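Local structure of thiol-disulfide isomerase and thioredoxins (Corynebacterium glutamicum, 3LOR) at residues Leu28-Val32 / Ala127-Gly131; Val33-Gln39 / Thr121-Ala127. The protein probably acts as a thioredoxin-like thiol-disulfide oxidoreductase or isomerase of the TlpA-like family, and can bind calcium. All blocks are in the same frame, centred on the assembly; numbering follows the deposited sequence.

Contact 1. Residues Leu28-Val32 / Ala127-Gly131; sequences LRGKV and ADRKG
Gly-30 and Arg-129 grip each other beyond one end of two inner strands of a thioredoxin-like sheet, where two beta turns meet: a type II turn from Leu-28 to Lys-31, leading from a short helix into strand 32-38, and a type I turn from Asp-128 to Gly-131, joining strands 123-127 and 133-138. Two hydrogen bonds, both at Gly-30, connect the turns. Gly-30 N donates to Arg-129 O (2.8 Å), lying in the carbonyl plane on a lone pair. In return the Arg-129 side chain passes alongside the glycine, and its NH1 reaches Gly-30 O at 3.3 Å; that oxygen sits at the guanidinium edge, almost in its plane, although the donor is tilted 32° from the carbonyl plane. The other terminal nitrogen, NH2, bonds Leu-154 O, so the two partners together limit rotation of the guanidinium. Weaker CA-H...O contacts continue toward the strands, from Arg-129 CA to Lys-31 O (3.5 Å) and from Val-32 CA to Ala-127 O. Within the second turn, Asp-128 OD2 accepts from Lys-130 N in an Asx turn, met from above the carboxylate plane, while OD1 forms salt bridges with Arg-132 and Arg-134. At the more exposed end, Arg-29, with CG anti to the backbone N (chi1 180°) and the chain bent at chi3, lays one guanidinium face off-centre over Lys-130 CA. Arg-29 NH1 lies 2.9 Å from Lys-130 O, at a poor angle for a hydrogen bond, whereas Arg-29 NE donates to a water at 2.9 Å that returns a weak bond to the Lys-130 O atom.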
# COMPACT_ATOMS: atom_id res chain seq x y z
N LEU A 28 31.04 15.08 6.03
CA LEU A 28 29.65 15.44 6.04
C LEU A 28 29.29 16.91 5.89
O LEU A 28 28.22 17.21 5.50
CB LEU A 28 28.97 14.85 7.24
CG LEU A 28 29.17 13.36 7.33
CD1 LEU A 28 28.82 12.95 8.66
CD2 LEU A 28 28.36 12.67 6.35
N ARG A 29 30.18 17.80 6.23
CA ARG A 29 29.86 19.20 6.24
C ARG A 29 29.48 19.71 4.86
O ARG A 29 30.04 19.33 3.88
CB ARG A 29 30.96 20.03 6.87
CG ARG A 29 30.64 21.51 6.88
CD ARG A 29 31.56 22.34 7.72
NE ARG A 29 31.03 22.50 9.06
CZ ARG A 29 30.50 23.61 9.55
NH1 ARG A 29 30.04 23.61 10.79
NH2 ARG A 29 30.43 24.72 8.84
N GLY A 30 28.47 20.56 4.83
CA GLY A 30 27.86 21.01 3.61
C GLY A 30 26.75 20.13 3.08
O GLY A 30 26.22 20.41 2.06
N LYS A 31 26.41 19.08 3.81
CA LYS A 31 25.36 18.15 3.47
C LYS A 31 24.39 18.02 4.61
O LYS A 31 24.75 18.11 5.75
CB LYS A 31 25.93 16.77 3.24
CG LYS A 31 26.09 16.38 1.86
CD LYS A 31 27.38 16.82 1.32
CE LYS A 31 28.46 16.05 1.89
NZ LYS A 31 29.70 16.37 1.21
N VAL A 32 23.15 17.79 4.27
CA VAL A 32 22.17 17.34 5.22
C VAL A 32 22.44 15.90 5.59
O VAL A 32 22.73 15.11 4.76
CB VAL A 32 20.75 17.53 4.69
CG1 VAL A 32 19.77 16.97 5.61
CG2 VAL A 32 20.48 18.93 4.44
N ALA A 127 20.55 16.17 10.76
CA ALA A 127 21.45 17.27 10.96
C ALA A 127 21.54 18.12 9.71
O ALA A 127 21.37 17.65 8.63
CB ALA A 127 22.78 16.81 11.37
N ASP A 128 21.80 19.40 9.91
CA ASP A 128 21.93 20.35 8.83
C ASP A 128 23.31 20.40 8.19
O ASP A 128 24.16 19.69 8.54
CB ASP A 128 21.43 21.74 9.21
CG ASP A 128 22.22 22.38 10.31
OD1 ASP A 128 21.64 23.11 11.07
OD2 ASP A 128 23.40 22.16 10.43
N ARG A 129 23.47 21.30 7.25
CA ARG A 129 24.70 21.51 6.50
C ARG A 129 25.91 21.96 7.34
O ARG A 129 27.01 21.76 6.95
CB ARG A 129 24.48 22.44 5.33
CG ARG A 129 23.63 21.87 4.26
CD ARG A 129 23.76 22.67 3.03
NE ARG A 129 22.58 22.73 2.22
CZ ARG A 129 22.41 22.04 1.11
NH1 ARG A 129 23.34 21.22 0.73
NH2 ARG A 129 21.32 22.15 0.42
N LYS A 130 25.66 22.52 8.50
CA LYS A 130 26.74 22.81 9.43
C LYS A 130 26.95 21.74 10.47
O LYS A 130 27.73 21.90 11.36
CB LYS A 130 26.61 24.17 10.08
CG LYS A 130 25.84 25.12 9.32
CD LYS A 130 26.64 26.29 8.99
CE LYS A 130 25.78 27.53 8.99
NZ LYS A 130 26.36 28.69 8.32
N GLY A 131 26.28 20.62 10.32
CA GLY A 131 26.42 19.51 11.21
C GLY A 131 25.68 19.57 12.51
O GLY A 131 25.97 18.89 13.42
O HOH W 1 30.45 19.99 10.45

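Contact 2. Residues Val33-Gln39 / Thr121-Ala127; sequences VVVEVFQ and TPSIILA
Val-35 and Ile-125 face each other across the middle of two antiparallel strands as a hydrogen-bonded pair, Val-35 N donating to Ile-125 O at 2.8 Å and Ile-125 N answering to Val-35 O. The pairs Val-33 with Ala-127 and Val-37 with Ser-123 repeat this exchange, giving six backbone bonds in all. On the face carrying these pairs, Val-35 CB and Ile-125 CB are 4.1 Å apart, and Ile-125 CD1 reaches diagonally across to Val-37 CG2. The reverse face is tight at the Ala-127 end: Val-34 and Leu-126 lie side by side, CG2 of the valine 3.7 Å from CD2 of the leucine, and helix 143-154 packs on both through Leu-150. These are two neighbouring inner strands of the mixed sheet of a thioredoxin fold, with strand 65-71 hydrogen-bonded along the far edge of strand 32-38. Farther along the same face a buried carboxylate lies against aliphatic carbon. The turn at chi2 (74°) folds the Glu-36 carboxylate back toward the Ile-124 side chain; Glu-36 OE2 meets Ile-124 CG1 and CD1, both at 3.6 Å, while OE1 approaches Pro-122 CB. Past Ser-123 the ladder of backbone bonds ends, yet Thr-121 still packs closely, its CG2 3.7 Å from Phe-38 C. Looser are Phe-38, whose CB points away, and the approach of Thr-121 OG1 to Gln-39 NE2, at 3.9 Å; the Gln-39 amide is held instead by Phe-74 N at OE1. Pro-122 follows a cis peptide bond, matching the cis-proline of the thioredoxin fold, and like Phe-38 and Thr-121 it touches Cys-45, part of a CxxC at a helix start that probably forms the redox site.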
# COMPACT_ATOMS: atom_id res chain seq x y z
N VAL A 33 22.36 15.57 6.86
CA VAL A 33 22.65 14.23 7.30
C VAL A 33 21.44 13.54 7.85
O VAL A 33 20.75 14.06 8.67
CB VAL A 33 23.78 14.16 8.32
CG1 VAL A 33 24.12 12.80 8.64
CG2 VAL A 33 24.96 14.86 7.87
N VAL A 34 21.18 12.36 7.36
CA VAL A 34 20.11 11.57 7.87
C VAL A 34 20.68 10.37 8.57
O VAL A 34 21.31 9.59 7.96
CB VAL A 34 19.18 11.10 6.74
CG1 VAL A 34 18.09 10.25 7.23
CG2 VAL A 34 18.66 12.23 6.00
N VAL A 35 20.44 10.23 9.84
CA VAL A 35 20.90 9.06 10.52
C VAL A 35 19.75 8.19 10.92
O VAL A 35 18.90 8.61 11.65
CB VAL A 35 21.74 9.42 11.77
CG1 VAL A 35 22.31 8.24 12.37
CG2 VAL A 35 22.78 10.41 11.46
N GLU A 36 19.75 6.98 10.43
CA GLU A 36 18.73 6.02 10.74
C GLU A 36 19.22 5.09 11.83
O GLU A 36 20.05 4.28 11.62
CB GLU A 36 18.35 5.24 9.48
CG GLU A 36 17.23 4.28 9.62
CD GLU A 36 15.84 4.93 9.71
OE1 GLU A 36 15.04 4.48 10.49
OE2 GLU A 36 15.56 5.87 8.99
N VAL A 37 18.65 5.22 13.00
CA VAL A 37 19.01 4.43 14.15
C VAL A 37 18.13 3.20 14.25
O VAL A 37 16.95 3.31 14.36
CB VAL A 37 18.89 5.27 15.43
CG1 VAL A 37 19.42 4.57 16.59
CG2 VAL A 37 19.58 6.53 15.30
N PHE A 38 18.71 2.03 14.15
CA PHE A 38 17.94 0.84 14.01
C PHE A 38 18.44 -0.37 14.76
O PHE A 38 19.55 -0.43 15.15
CB PHE A 38 17.76 0.49 12.54
CG PHE A 38 18.98 -0.06 11.91
CD1 PHE A 38 19.07 -1.37 11.62
CD2 PHE A 38 20.04 0.75 11.63
CE1 PHE A 38 20.16 -1.85 11.05
CE2 PHE A 38 21.14 0.26 11.07
CZ PHE A 38 21.22 -1.03 10.78
N GLN A 39 17.57 -1.35 14.90
CA GLN A 39 17.94 -2.68 15.31
C GLN A 39 17.56 -3.60 14.16
O GLN A 39 16.53 -3.43 13.57
CB GLN A 39 17.27 -3.11 16.62
CG GLN A 39 18.03 -2.76 17.85
CD GLN A 39 17.41 -3.22 19.13
OE1 GLN A 39 18.08 -3.29 20.12
NE2 GLN A 39 16.15 -3.52 19.12
N THR A 121 14.18 2.24 18.93
CA THR A 121 14.32 2.14 17.51
C THR A 121 12.96 1.86 16.92
O THR A 121 12.16 1.26 17.55
CB THR A 121 15.33 1.07 17.08
OG1 THR A 121 14.93 -0.19 17.55
CG2 THR A 121 16.70 1.36 17.56
N PRO A 122 12.71 2.32 15.71
CA PRO A 122 13.59 3.19 14.95
C PRO A 122 13.58 4.62 15.38
O PRO A 122 12.63 5.11 15.90
CB PRO A 122 13.03 3.08 13.56
CG PRO A 122 11.65 2.74 13.74
CD PRO A 122 11.59 1.86 14.89
N SER A 123 14.68 5.29 15.15
CA SER A 123 14.76 6.71 15.30
C SER A 123 15.46 7.34 14.13
O SER A 123 16.26 6.74 13.50
CB SER A 123 15.47 7.08 16.58
OG SER A 123 14.63 6.96 17.65
N ILE A 124 15.13 8.58 13.86
CA ILE A 124 15.85 9.37 12.91
C ILE A 124 16.48 10.58 13.54
O ILE A 124 15.91 11.19 14.38
CB ILE A 124 14.99 9.77 11.75
CG1 ILE A 124 14.38 8.55 11.14
CG2 ILE A 124 15.78 10.32 10.67
CD1 ILE A 124 13.73 8.84 9.89
N ILE A 125 17.69 10.87 13.15
CA ILE A 125 18.31 12.08 13.50
C ILE A 125 18.62 12.80 12.21
O ILE A 125 19.26 12.25 11.34
CB ILE A 125 19.61 11.82 14.29
CG1 ILE A 125 19.36 11.02 15.55
CG2 ILE A 125 20.30 13.06 14.62
CD1 ILE A 125 20.56 10.58 16.19
N LEU A 126 18.17 14.03 12.10
CA LEU A 126 18.56 14.91 11.02
C LEU A 126 19.47 16.00 11.46
O LEU A 126 19.22 16.64 12.42
CB LEU A 126 17.36 15.51 10.33
CG LEU A 126 16.27 14.59 9.87
CD1 LEU A 126 15.09 15.33 9.50
CD2 LEU A 126 16.69 13.68 8.81
N ALA A 127 20.55 16.17 10.76
CA ALA A 127 21.45 17.27 10.96
C ALA A 127 21.54 18.12 9.71
O ALA A 127 21.37 17.65 8.63
CB ALA A 127 22.78 16.81 11.37

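Contact 2 is nested along the chain inside the loop closed by contact 1: segment 28-32 runs straight into 33-39, and 121-127 into 127-131, with Ala-127 shared. Their centres lie about 15 Å apart, contact 2 about 3 Å from the chain centre and contact 1 about 14 Å from it. The same two adjacent strands, 32-38 and 123-127, thus join both, and Leu-28 CB packs on Val-33 CG2 at 4.1 Å where they meet. Helix 143-154 also borders both, touching Val-32 in one and Val-34 and Leu-126 in the other. The strand pair therefore runs from a partly exposed pair of turns to the buried neighbourhood of the CxxC cysteines.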